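Local structure of ferric iron-binding protein HitA (Pseudomonas aeruginosa PAO1, 6IWF) at residues Leu5-Gly10 / Ala54-Thr59; Leu73-Glu78 / Glu240-Val245; Glu145-Val150 / Glu160-Gly165; Pro119-Asp124 / Gln218-Leu223. The protein binds ferric iron, is involved in gallium internalization, and probably serves as the periplasmic solute-binding component of an iron uptake system. One frame throughout, in Å; residues are numbered along the deposited sequence.

Overall arrangement
The four contacts fall into two pairs on opposite sides of the chain's centre, as expected for a two-lobed periplasmic binding protein. Contacts 1 and 2, with centres about 11 Å apart, share one lobe: helix 238-248 packs on the strand pair of contact 1 through Leu5, Val56, Ala241 and Phe244. Contacts 3 and 4, also about 11 Å between centres, share the other and are joined by the side chains of Gln146 and Trp162, bonded to Pro220 O and Leu122 O. Centres of contacts 1 and 3 lie about 31 Å apart. His12 and Glu60, known iron ligands of this protein that hold no iron here, come soon after the strands of contact 1; Tyr197, another, is about 12 Å from Gln146 between side chains.

Contact 1: residues Leu5-Gly10 / Ala54-Thr59; sequences LTLYNG and ADVLYT
Strands 5-9 and 56-59 run parallel, their axes 4.8 Å apart at closest, with Leu7, Tyr8 and Asn9 bridged to Val56, Leu57 and Tyr58. Tyr8 N donates to Val56 O and Tyr8 O accepts from Tyr58 N, each at 2.9 Å, and Gly10 N extends the ladder to Tyr58 O. At the other end, Thr6 O receives both Asp55 N and Val56 N, the latter at a longer 3.3 Å. The Asp55 carboxylate adds a bond: OD2 accepts Thr6 N at 2.8 Å on its anti lone pair, in a nearly straight bond (166°), while OD1 bonds to Ser235. Ala54 CB sits squarely over the centre of the Tyr8 ring, 3.5 Å from the centroid, a CH-pi contact; the Tyr8 hydroxyl is held by Glu48. On the face of Leu7 and Val56, the Leu7 side chain swings anti to its own nitrogen (chi1 172°), bringing CD1 to 3.7 Å from Val56 CG1 and also against Tyr58 CB. Glu60 follows directly on one strand, and His12 lies three residues beyond the other. The Asp55 carboxylate thus prolongs the backbone bonding pattern to Thr6 N, where the strand pair begins.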
loop_
_atom_site.group_PDB
_atom_site.type_symbol
_atom_site.label_atom_id
_atom_site.label_comp_id
_atom_site.label_asym_id
_atom_site.label_seq_id
_atom_site.Cartn_x
_atom_site.Cartn_y
_atom_site.Cartn_z
ATOM N N LEU A 5 -1.900 -24.342 5.100
ATOM C CA LEU A 5 -0.972 -23.227 4.929
ATOM C C LEU A 5 -1.257 -22.161 5.980
ATOM O O LEU A 5 -2.412 -21.926 6.346
ATOM C CB LEU A 5 -1.104 -22.612 3.535
ATOM C CG LEU A 5 -0.582 -23.377 2.319
ATOM C CD1 LEU A 5 -0.763 -22.565 1.031
ATOM C CD2 LEU A 5 0.879 -23.763 2.506
ATOM N N THR A 6 -0.200 -21.518 6.464
ATOM C CA THR A 6 -0.323 -20.378 7.365
ATOM C C THR A 6 -0.008 -19.116 6.572
ATOM O O THR A 6 1.072 -19.013 5.981
ATOM C CB THR A 6 0.613 -20.508 8.566
ATOM O OG1 THR A 6 0.314 -21.715 9.288
ATOM C CG2 THR A 6 0.441 -19.316 9.497
ATOM N N LEU A 7 -0.968 -18.191 6.520
ATOM C CA LEU A 7 -0.820 -16.912 5.843
ATOM C C LEU A 7 -0.645 -15.829 6.896
ATOM O O LEU A 7 -1.537 -15.622 7.722
ATOM C CB LEU A 7 -2.038 -16.600 4.969
ATOM C CG LEU A 7 -2.084 -15.192 4.356
ATOM C CD1 LEU A 7 -0.914 -15.038 3.377
ATOM C CD2 LEU A 7 -3.429 -14.918 3.663
ATOM N N TYR A 8 0.494 -15.147 6.864
ATOM C CA TYR A 8 0.698 -13.931 7.648
ATOM C C TYR A 8 0.166 -12.773 6.817
ATOM O O TYR A 8 0.753 -12.429 5.785
ATOM C CB TYR A 8 2.178 -13.732 7.980
ATOM C CG TYR A 8 2.665 -14.511 9.191
ATOM C CD1 TYR A 8 2.000 -15.655 9.624
ATOM C CD2 TYR A 8 3.791 -14.102 9.894
ATOM C CE1 TYR A 8 2.447 -16.367 10.722
ATOM C CE2 TYR A 8 4.243 -14.815 11.002
ATOM C CZ TYR A 8 3.568 -15.946 11.401
ATOM O OH TYR A 8 4.004 -16.661 12.491
ATOM N N ASN A 9 -0.950 -12.165 7.255
ATOM C CA ASN A 9 -1.663 -11.185 6.439
ATOM C C ASN A 9 -1.531 -9.792 7.041
ATOM O O ASN A 9 -2.214 -9.458 8.019
ATOM C CB ASN A 9 -3.142 -11.536 6.270
ATOM C CG ASN A 9 -3.876 -10.478 5.476
ATOM O OD1 ASN A 9 -3.298 -9.873 4.577
ATOM N ND2 ASN A 9 -5.140 -10.211 5.829
ATOM N N GLY A 10 -0.672 -8.980 6.420
ATOM C CA GLY A 10 -0.572 -7.557 6.677
ATOM C C GLY A 10 -1.494 -6.696 5.844
ATOM O O GLY A 10 -1.632 -5.502 6.126
ATOM N N ALA A 54 4.939 -19.509 9.413
ATOM C CA ALA A 54 4.465 -18.788 8.236
ATOM C C ALA A 54 4.896 -19.488 6.956
ATOM O O ALA A 54 6.063 -19.854 6.788
ATOM C CB ALA A 54 4.994 -17.353 8.246
ATOM N N ASP A 55 3.945 -19.671 6.044
ATOM C CA ASP A 55 4.246 -20.189 4.720
ATOM C C ASP A 55 4.264 -19.100 3.657
ATOM O O ASP A 55 5.107 -19.140 2.755
ATOM C CB ASP A 55 3.219 -21.260 4.339
ATOM C CG ASP A 55 3.287 -22.466 5.249
ATOM O OD1 ASP A 55 4.363 -23.112 5.282
ATOM O OD2 ASP A 55 2.285 -22.745 5.945
ATOM N N VAL A 56 3.351 -18.137 3.768
ATOM C CA VAL A 56 3.188 -17.034 2.826
ATOM C C VAL A 56 3.011 -15.760 3.639
ATOM O O VAL A 56 2.316 -15.760 4.661
ATOM C CB VAL A 56 1.980 -17.263 1.885
ATOM C CG1 VAL A 56 1.712 -16.037 1.014
ATOM C CG2 VAL A 56 2.209 -18.497 1.009
ATOM N N LEU A 57 3.667 -14.686 3.202
ATOM C CA LEU A 57 3.486 -13.361 3.777
ATOM C C LEU A 57 2.830 -12.458 2.745
ATOM O O LEU A 57 3.244 -12.436 1.585
ATOM C CB LEU A 57 4.820 -12.769 4.218
ATOM C CG LEU A 57 4.806 -11.307 4.691
ATOM C CD1 LEU A 57 4.024 -11.134 5.980
ATOM C CD2 LEU A 57 6.233 -10.796 4.841
ATOM N N TYR A 58 1.820 -11.707 3.172
ATOM C CA TYR A 58 1.065 -10.811 2.302
ATOM C C TYR A 58 1.055 -9.455 2.983
ATOM O O TYR A 58 0.580 -9.351 4.118
ATOM C CB TYR A 58 -0.356 -11.355 2.116
ATOM C CG TYR A 58 -1.274 -10.639 1.143
ATOM C CD1 TYR A 58 -0.799 -9.748 0.187
ATOM C CD2 TYR A 58 -2.639 -10.880 1.190
ATOM C CE1 TYR A 58 -1.687 -9.122 -0.707
ATOM C CE2 TYR A 58 -3.515 -10.266 0.320
ATOM C CZ TYR A 58 -3.046 -9.396 -0.615
ATOM O OH TYR A 58 -3.956 -8.811 -1.464
ATOM N N THR A 59 1.637 -8.440 2.337
ATOM C CA THR A 59 1.784 -7.134 2.966
ATOM C C THR A 59 1.084 -6.040 2.168
ATOM O O THR A 59 0.949 -6.114 0.940
ATOM C CB THR A 59 3.256 -6.744 3.142
ATOM O OG1 THR A 59 3.898 -6.678 1.863
ATOM C CG2 THR A 59 3.977 -7.737 4.053
#

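Contact 2: residues Leu73-Glu78 / Glu240-Val245; sequences LLAKLE and EAQQFV
Gln242 reaches from helix 238-248 to the loop 73-78 and meets its backbone with both ends of the amide. NE2 donates to Lys76 O at 2.9 Å, and OE1 accepts Glu78 N at 3.0 Å. Neither bond lies flat: Lys76 O is 20° out of the amide plane, and Glu78 N stands above the carbonyl plane of OE1 instead of lying on a lone pair. A bend at chi2 (-86°) turns the amide toward the backbone of Lys76-Glu78, where one group can serve a carbonyl and an N-H two residues apart. Glu78 occupies the N-cap position of helix 79-82, so the glutamine holds the backbone just where that helix starts. The contact therefore joins helix 238-248 to the loop that leads into helix 79-82, within one lobe of the solute-binding fold and beside strand 224-231, whose Val231 touches Ala75, Ala241 and Val245. Leu77 crosses the Gln242 side chain at a slant: its CD2 is 3.7 Å from Gln242 OE1 and continues to Val245 CG1 at 4.1 Å, the two hydrophobic side chains crossing at about a right angle. The extended side chain of Glu78, an exposed residue, also slants across that of Gln242, with CG 3.6 Å from Gln242 OE1 and its carboxylate carbon CD 4.0 Å from Gln242 CB. The carboxylate and amide planes are inclined by 28°.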
loop_
_atom_site.group_PDB
_atom_site.type_symbol
_atom_site.label_atom_id
_atom_site.label_comp_id
_atom_site.label_asym_id
_atom_site.label_seq_id
_atom_site.Cartn_x
_atom_site.Cartn_y
_atom_site.Cartn_z
ATOM N N LEU A 73 15.250 -14.355 3.835
ATOM C CA LEU A 73 14.176 -15.124 4.443
ATOM C C LEU A 73 13.106 -15.562 3.447
ATOM O O LEU A 73 12.240 -16.371 3.810
ATOM C CB LEU A 73 13.532 -14.313 5.574
ATOM C CG LEU A 73 14.375 -14.322 6.853
ATOM C CD1 LEU A 73 14.012 -13.181 7.779
ATOM C CD2 LEU A 73 14.209 -15.665 7.544
ATOM N N LEU A 74 13.152 -15.069 2.215
ATOM C CA LEU A 74 12.109 -15.324 1.229
ATOM C C LEU A 74 12.600 -16.275 0.142
ATOM O O LEU A 74 13.723 -16.136 -0.367
ATOM C CB LEU A 74 11.649 -14.007 0.597
ATOM C CG LEU A 74 11.194 -12.944 1.599
ATOM C CD1 LEU A 74 10.670 -11.689 0.841
ATOM C CD2 LEU A 74 10.121 -13.468 2.548
ATOM N N ALA A 75 11.742 -17.227 -0.225
ATOM C CA ALA A 75 12.067 -18.201 -1.262
ATOM C C ALA A 75 11.948 -17.575 -2.645
ATOM O O ALA A 75 11.044 -16.779 -2.904
ATOM C CB ALA A 75 11.130 -19.407 -1.161
ATOM N N LYS A 76 12.852 -17.959 -3.548
ATOM C CA LYS A 76 12.701 -17.551 -4.940
ATOM C C LYS A 76 11.373 -18.079 -5.483
ATOM O O LYS A 76 10.990 -19.225 -5.234
ATOM C CB LYS A 76 13.893 -18.061 -5.766
ATOM C CG LYS A 76 13.589 -18.438 -7.224
ATOM C CD LYS A 76 13.298 -17.238 -8.128
ATOM C CE LYS A 76 13.580 -17.583 -9.596
ATOM N NZ LYS A 76 12.415 -18.209 -10.295
ATOM N N LEU A 77 10.645 -17.224 -6.193
ATOM C CA LEU A 77 9.359 -17.612 -6.757
ATOM C C LEU A 77 9.540 -18.347 -8.083
ATOM O O LEU A 77 10.476 -18.084 -8.841
ATOM C CB LEU A 77 8.477 -16.383 -6.970
ATOM C CG LEU A 77 7.966 -15.717 -5.692
ATOM C CD1 LEU A 77 7.369 -14.348 -6.031
ATOM C CD2 LEU A 77 6.942 -16.602 -4.991
ATOM N N GLU A 78 8.615 -19.257 -8.371
ATOM C CA GLU A 78 8.686 -19.996 -9.624
ATOM C C GLU A 78 8.636 -19.035 -10.812
ATOM O O GLU A 78 7.889 -18.047 -10.790
ATOM C CB GLU A 78 7.552 -21.018 -9.698
ATOM C CG GLU A 78 7.800 -22.211 -8.785
ATOM C CD GLU A 78 6.644 -23.186 -8.748
ATOM O OE1 GLU A 78 6.856 -24.336 -8.312
ATOM O OE2 GLU A 78 5.524 -22.812 -9.153
ATOM N N GLU A 240 3.040 -26.040 -2.011
ATOM C CA GLU A 240 1.715 -25.477 -1.772
ATOM C C GLU A 240 1.781 -23.966 -1.598
ATOM O O GLU A 240 0.893 -23.232 -2.060
ATOM C CB GLU A 240 1.110 -26.136 -0.540
ATOM C CG GLU A 240 0.961 -27.660 -0.660
ATOM C CD GLU A 240 2.160 -28.471 -0.139
ATOM O OE1 GLU A 240 3.328 -28.020 -0.243
ATOM O OE2 GLU A 240 1.923 -29.597 0.368
ATOM N N ALA A 241 2.836 -23.484 -0.937
ATOM C CA ALA A 241 3.005 -22.042 -0.778
ATOM C C ALA A 241 3.220 -21.360 -2.122
ATOM O O ALA A 241 2.643 -20.297 -2.387
ATOM C CB ALA A 241 4.176 -21.765 0.165
ATOM N N GLN A 242 4.058 -21.949 -2.984
ATOM C CA GLN A 242 4.230 -21.401 -4.324
ATOM C C GLN A 242 2.911 -21.404 -5.082
ATOM O O GLN A 242 2.601 -20.459 -5.815
ATOM C CB GLN A 242 5.282 -22.189 -5.100
ATOM C CG GLN A 242 6.680 -22.114 -4.504
ATOM C CD GLN A 242 7.472 -20.898 -4.972
ATOM O OE1 GLN A 242 7.096 -20.206 -5.926
ATOM N NE2 GLN A 242 8.585 -20.645 -4.304
ATOM N N GLN A 243 2.123 -22.464 -4.914
ATOM C CA GLN A 243 0.810 -22.518 -5.550
ATOM C C GLN A 243 -0.078 -21.376 -5.074
ATOM O O GLN A 243 -0.829 -20.785 -5.867
ATOM C CB GLN A 243 0.162 -23.864 -5.233
ATOM C CG GLN A 243 -1.123 -24.148 -5.935
ATOM C CD GLN A 243 -1.570 -25.571 -5.678
ATOM O OE1 GLN A 243 -0.764 -26.417 -5.289
ATOM N NE2 GLN A 243 -2.859 -25.839 -5.877
ATOM N N PHE A 244 -0.022 -21.070 -3.778
ATOM C CA PHE A 244 -0.854 -20.007 -3.229
ATOM C C PHE A 244 -0.501 -18.650 -3.834
ATOM O O PHE A 244 -1.392 -17.895 -4.241
ATOM C CB PHE A 244 -0.723 -19.968 -1.708
ATOM C CG PHE A 244 -1.632 -18.977 -1.066
ATOM C CD1 PHE A 244 -1.241 -17.645 -0.904
ATOM C CD2 PHE A 244 -2.905 -19.353 -0.660
ATOM C CE1 PHE A 244 -2.104 -16.717 -0.332
ATOM C CE2 PHE A 244 -3.767 -18.431 -0.084
ATOM C CZ PHE A 244 -3.362 -17.116 0.087
ATOM N N VAL A 245 0.791 -18.312 -3.883
ATOM C CA VAL A 245 1.175 -17.003 -4.414
ATOM C C VAL A 245 0.833 -16.917 -5.897
ATOM O O VAL A 245 0.337 -15.891 -6.375
ATOM C CB VAL A 245 2.664 -16.707 -4.153
ATOM C CG1 VAL A 245 3.064 -15.426 -4.859
ATOM C CG2 VAL A 245 2.901 -16.540 -2.664
#

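Contact 3: residues Glu145-Val150 / Glu160-Gly165; sequences EQVAAV and EDWLTG
With its CG anti to the backbone nitrogen (chi1 171°), Trp162 carries its indole from helix 156-169 toward helix 141-154, and Val150 meets it with CG2, the branch placed beside its own nitrogen. That methyl lies over one face of the six-membered ring, 4.1 Å from the centroid and shifted toward the rim, in a CH-pi contact 17° off the ring normal. Its nearest ring atom is Trp162 CZ3 at 4.0 Å, while Val150 CG1 comes to 4.1 Å from Trp162 CE3. Val147, one turn earlier, approaches differently: its CG2 lies near the ring plane at the edge, 4.2 Å from Trp162 CZ3, and also reaches Leu163 CD1 at 4.3 Å. Gln146 CG comes near Trp162 CH2. Beyond the helix pair, Trp162 NE1 donates to Leu122 O and Gln146 NE2 to Pro220 O, so each of these N-H groups finds a loop carbonyl. The short segments are inclined at 141°, with axes 10.8 Å apart at closest. Only a short connection separates the two helices in sequence; they form a helical hairpin, here with a largely apolar interface built round Trp162, in the lobe that also carries Tyr196 and Tyr197.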
loop_
_atom_site.group_PDB
_atom_site.type_symbol
_atom_site.label_atom_id
_atom_site.label_comp_id
_atom_site.label_asym_id
_atom_site.label_seq_id
_atom_site.Cartn_x
_atom_site.Cartn_y
_atom_site.Cartn_z
ATOM N N GLU A 145 6.087 5.727 2.958
ATOM C CA GLU A 145 6.506 5.658 1.561
ATOM C C GLU A 145 6.397 7.023 0.887
ATOM O O GLU A 145 7.246 7.376 0.057
ATOM C CB GLU A 145 5.683 4.617 0.805
ATOM C CG GLU A 145 6.363 3.262 0.813
ATOM C CD GLU A 145 5.429 2.134 0.477
ATOM O OE1 GLU A 145 5.585 1.507 -0.600
ATOM O OE2 GLU A 145 4.527 1.876 1.295
ATOM N N GLN A 146 5.376 7.811 1.252
ATOM C CA GLN A 146 5.265 9.171 0.726
ATOM C C GLN A 146 6.501 9.987 1.077
ATOM O O GLN A 146 7.035 10.722 0.243
ATOM C CB GLN A 146 4.011 9.857 1.274
ATOM C CG GLN A 146 3.836 11.305 0.755
ATOM C CD GLN A 146 3.587 11.341 -0.760
ATOM O OE1 GLN A 146 2.435 11.322 -1.206
ATOM N NE2 GLN A 146 4.663 11.392 -1.552
ATOM N N VAL A 147 6.958 9.887 2.322
ATOM C CA VAL A 147 8.143 10.644 2.718
ATOM C C VAL A 147 9.364 10.174 1.942
ATOM O O VAL A 147 10.176 10.987 1.475
ATOM C CB VAL A 147 8.356 10.528 4.239
ATOM C CG1 VAL A 147 9.644 11.252 4.657
ATOM C CG2 VAL A 147 7.160 11.103 4.962
ATOM N N ALA A 148 9.517 8.857 1.786
ATOM C CA ALA A 148 10.650 8.336 1.036
ATOM C C ALA A 148 10.640 8.859 -0.392
ATOM O O ALA A 148 11.694 9.159 -0.957
ATOM C CB ALA A 148 10.640 6.803 1.041
ATOM N N ALA A 149 9.449 8.977 -0.985
ATOM C CA ALA A 149 9.344 9.527 -2.333
ATOM C C ALA A 149 9.770 10.990 -2.371
ATOM O O ALA A 149 10.456 11.411 -3.309
ATOM C CB ALA A 149 7.913 9.373 -2.850
ATOM N N VAL A 150 9.393 11.779 -1.366
ATOM C CA VAL A 150 9.811 13.183 -1.371
ATOM C C VAL A 150 11.331 13.279 -1.245
ATOM O O VAL A 150 11.974 14.077 -1.934
ATOM C CB VAL A 150 9.077 13.987 -0.275
ATOM C CG1 VAL A 150 9.597 15.433 -0.212
ATOM C CG2 VAL A 150 7.571 14.001 -0.521
ATOM N N GLU A 160 13.002 17.521 4.527
ATOM C CA GLU A 160 12.979 17.945 5.924
ATOM C C GLU A 160 12.180 19.233 6.102
ATOM O O GLU A 160 11.392 19.353 7.048
ATOM C CB GLU A 160 14.413 18.114 6.424
ATOM C CG GLU A 160 14.494 18.420 7.927
ATOM C CD GLU A 160 15.920 18.473 8.426
ATOM O OE1 GLU A 160 16.505 17.390 8.631
ATOM O OE2 GLU A 160 16.450 19.595 8.618
ATOM N N ASP A 161 12.368 20.206 5.202
ATOM C CA ASP A 161 11.610 21.456 5.283
ATOM C C ASP A 161 10.123 21.198 5.097
ATOM O O ASP A 161 9.280 21.768 5.811
ATOM C CB ASP A 161 12.103 22.447 4.226
ATOM C CG ASP A 161 13.466 23.035 4.548
ATOM O OD1 ASP A 161 13.915 22.927 5.711
ATOM O OD2 ASP A 161 14.079 23.616 3.626
ATOM N N TRP A 162 9.783 20.338 4.132
ATOM C CA TRP A 162 8.385 20.012 3.871
ATOM C C TRP A 162 7.754 19.313 5.072
ATOM O O TRP A 162 6.673 19.699 5.533
ATOM C CB TRP A 162 8.300 19.156 2.604
ATOM C CG TRP A 162 6.954 18.561 2.327
ATOM C CD1 TRP A 162 5.862 19.191 1.783
ATOM C CD2 TRP A 162 6.564 17.208 2.568
ATOM N NE1 TRP A 162 4.810 18.299 1.682
ATOM C CE2 TRP A 162 5.221 17.076 2.156
ATOM C CE3 TRP A 162 7.224 16.094 3.095
ATOM C CZ2 TRP A 162 4.518 15.873 2.265
ATOM C CZ3 TRP A 162 6.525 14.893 3.194
ATOM C CH2 TRP A 162 5.186 14.798 2.785
ATOM N N LEU A 163 8.448 18.315 5.632
ATOM C CA LEU A 163 7.875 17.577 6.749
ATOM C C LEU A 163 7.801 18.441 7.997
ATOM O O LEU A 163 6.887 18.273 8.808
ATOM C CB LEU A 163 8.678 16.305 7.009
ATOM C CG LEU A 163 7.933 15.221 7.785
ATOM C CD1 LEU A 163 6.639 14.804 7.068
ATOM C CD2 LEU A 163 8.842 14.007 8.048
ATOM N N THR A 164 8.728 19.388 8.146
ATOM C CA THR A 164 8.623 20.365 9.230
ATOM C C THR A 164 7.345 21.183 9.100
ATOM O O THR A 164 6.621 21.382 10.081
ATOM C CB THR A 164 9.843 21.280 9.230
ATOM O OG1 THR A 164 11.004 20.509 9.538
ATOM C CG2 THR A 164 9.690 22.393 10.268
ATOM N N GLY A 165 7.041 21.641 7.882
ATOM C CA GLY A 165 5.783 22.336 7.663
ATOM C C GLY A 165 4.574 21.471 7.973
ATOM O O GLY A 165 3.603 21.943 8.564
#

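Contact 4: residues Pro119-Asp124 / Gln218-Leu223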
loop_
_atom_site.group_PDB
_atom_site.type_symbol
_atom_site.label_atom_id
_atom_site.label_comp_id
_atom_site.label_asym_id
_atom_site.label_seq_id
_atom_site.Cartn_x
_atom_site.Cartn_y
_atom_site.Cartn_z
ATOM N N PRO A 119 -4.359 22.684 -3.427
ATOM C CA PRO A 119 -2.919 22.841 -3.652
ATOM C C PRO A 119 -2.514 22.192 -4.961
ATOM O O PRO A 119 -3.013 21.124 -5.326
ATOM C CB PRO A 119 -2.281 22.124 -2.458
ATOM C CG PRO A 119 -3.331 21.165 -2.001
ATOM C CD PRO A 119 -4.643 21.860 -2.237
ATOM N N LYS A 120 -1.580 22.843 -5.657
ATOM C CA LYS A 120 -1.128 22.342 -6.950
ATOM C C LYS A 120 -0.197 21.147 -6.802
ATOM O O LYS A 120 -0.152 20.281 -7.687
ATOM C CB LYS A 120 -0.416 23.453 -7.736
ATOM C CG LYS A 120 -1.171 24.794 -7.863
ATOM C CD LYS A 120 -2.696 24.664 -7.824
ATOM C CE LYS A 120 -3.292 24.138 -9.129
ATOM N NZ LYS A 120 -4.785 24.187 -9.070
ATOM N N SER A 121 0.534 21.079 -5.690
ATOM C CA SER A 121 1.513 20.031 -5.437
ATOM C C SER A 121 1.387 19.591 -3.987
ATOM O O SER A 121 1.027 20.390 -3.128
ATOM C CB SER A 121 2.950 20.543 -5.685
ATOM O OG SER A 121 3.929 19.589 -5.298
ATOM N N LEU A 122 1.718 18.320 -3.721
ATOM C CA LEU A 122 1.954 17.891 -2.342
ATOM C C LEU A 122 2.892 18.848 -1.619
ATOM O O LEU A 122 2.743 19.108 -0.414
ATOM C CB LEU A 122 2.568 16.491 -2.340
ATOM C CG LEU A 122 2.850 15.886 -0.965
ATOM C CD1 LEU A 122 1.518 15.467 -0.360
ATOM C CD2 LEU A 122 3.761 14.684 -1.110
ATOM N N MET A 123 3.881 19.370 -2.341
ATOM C CA MET A 123 4.908 20.178 -1.703
ATOM C C MET A 123 4.371 21.518 -1.215
ATOM O O MET A 123 4.998 22.142 -0.345
ATOM C CB MET A 123 6.071 20.379 -2.676
ATOM C CG MET A 123 6.668 19.083 -3.225
ATOM S SD MET A 123 7.216 17.945 -1.918
ATOM C CE MET A 123 8.538 18.910 -1.169
ATOM N N ASP A 124 3.204 21.953 -1.716
ATOM C CA ASP A 124 2.621 23.217 -1.284
ATOM C C ASP A 124 2.046 23.145 0.124
ATOM O O ASP A 124 1.848 24.193 0.743
ATOM C CB ASP A 124 1.536 23.654 -2.276
ATOM C CG ASP A 124 2.107 23.996 -3.637
ATOM O OD1 ASP A 124 3.215 24.573 -3.689
ATOM O OD2 ASP A 124 1.461 23.686 -4.656
ATOM N N GLN A 218 3.581 13.871 -12.323
ATOM C CA GLN A 218 4.727 13.280 -11.625
ATOM C C GLN A 218 4.974 13.946 -10.285
ATOM O O GLN A 218 6.079 13.861 -9.747
ATOM C CB GLN A 218 6.007 13.317 -12.465
ATOM C CG GLN A 218 5.927 12.451 -13.682
ATOM C CD GLN A 218 7.274 12.267 -14.343
ATOM O OE1 GLN A 218 8.280 12.865 -13.940
ATOM N NE2 GLN A 218 7.298 11.452 -15.378
ATOM N N ASP A 219 3.935 14.573 -9.736
ATOM C CA ASP A 219 4.028 15.139 -8.403
ATOM C C ASP A 219 4.387 14.057 -7.389
ATOM O O ASP A 219 3.964 12.907 -7.521
ATOM C CB ASP A 219 2.700 15.774 -8.001
ATOM C CG ASP A 219 2.848 16.708 -6.822
ATOM O OD1 ASP A 219 3.426 17.802 -7.040
ATOM O OD2 ASP A 219 2.404 16.336 -5.694
ATOM N N PRO A 220 5.143 14.391 -6.341
ATOM C CA PRO A 220 5.396 13.365 -5.314
ATOM C C PRO A 220 4.110 12.830 -4.711
ATOM O O PRO A 220 4.053 11.656 -4.330
ATOM C CB PRO A 220 6.266 14.095 -4.277
ATOM C CG PRO A 220 6.932 15.203 -5.060
ATOM C CD PRO A 220 5.874 15.645 -6.071
ATOM N N GLY A 221 3.054 13.637 -4.662
ATOM C CA GLY A 221 1.808 13.172 -4.102
ATOM C C GLY A 221 0.980 12.305 -5.023
ATOM O O GLY A 221 -0.127 11.926 -4.638
ATOM N N ALA A 222 1.484 12.019 -6.233
ATOM C CA ALA A 222 0.871 11.089 -7.179
ATOM C C ALA A 222 1.527 9.706 -7.120
ATOM O O ALA A 222 1.346 8.887 -8.028
ATOM C CB ALA A 222 0.941 11.671 -8.599
ATOM N N LEU A 223 2.257 9.432 -6.038
ATOM C CA LEU A 223 3.001 8.194 -5.865
ATOM C C LEU A 223 2.104 6.968 -6.000
ATOM O O LEU A 223 1.016 6.911 -5.420
ATOM C CB LEU A 223 3.656 8.203 -4.486
ATOM C CG LEU A 223 4.479 6.979 -4.116
ATOM C CD1 LEU A 223 5.730 6.904 -4.980
ATOM C CD2 LEU A 223 4.834 7.007 -2.593
#
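Asp219 directs its side chain at Ser121 and Leu122. From CB, the chain runs anti to its own nitrogen (chi1 -163°) to CG, which brings the carboxylate up to the start of the 3-10 segment 122-124, and the two oxygens divide the partners there. OD1 accepts the Ser121 hydroxyl on its syn lone pair, with OG and OD1 a short 2.5 Å apart. OD2 takes Leu122 N at 2.9 Å in a nearly straight bond (165°), on the syn side but 21° out of the carboxylate plane, and receives Gly221 N of its own loop at 3.0 Å from the opposite face of that plane. The latter bond closes an Asx turn. Leu122 CB also rests against the carboxylate, 3.4 Å from Asp219 OD2. Ser121 OG in turn accepts Met123 N, making an ST turn, so one hydroxyl both gives and receives. Around this polar centre, Leu122 CD2 packs on Gly221, 3.8 Å from its N, and on Pro220 CB at 4.1 Å, while Met123 SD lies 4.2 Å from Pro220 CG, the methionine and proline side chains crossing at about a right angle. Leu122 and Met123 also touch Val150 of helix 141-154. Three donors thus share one carboxylate, two of them on OD2, which would be expected to favour its ionised form and to hold the two turns in fixed relation.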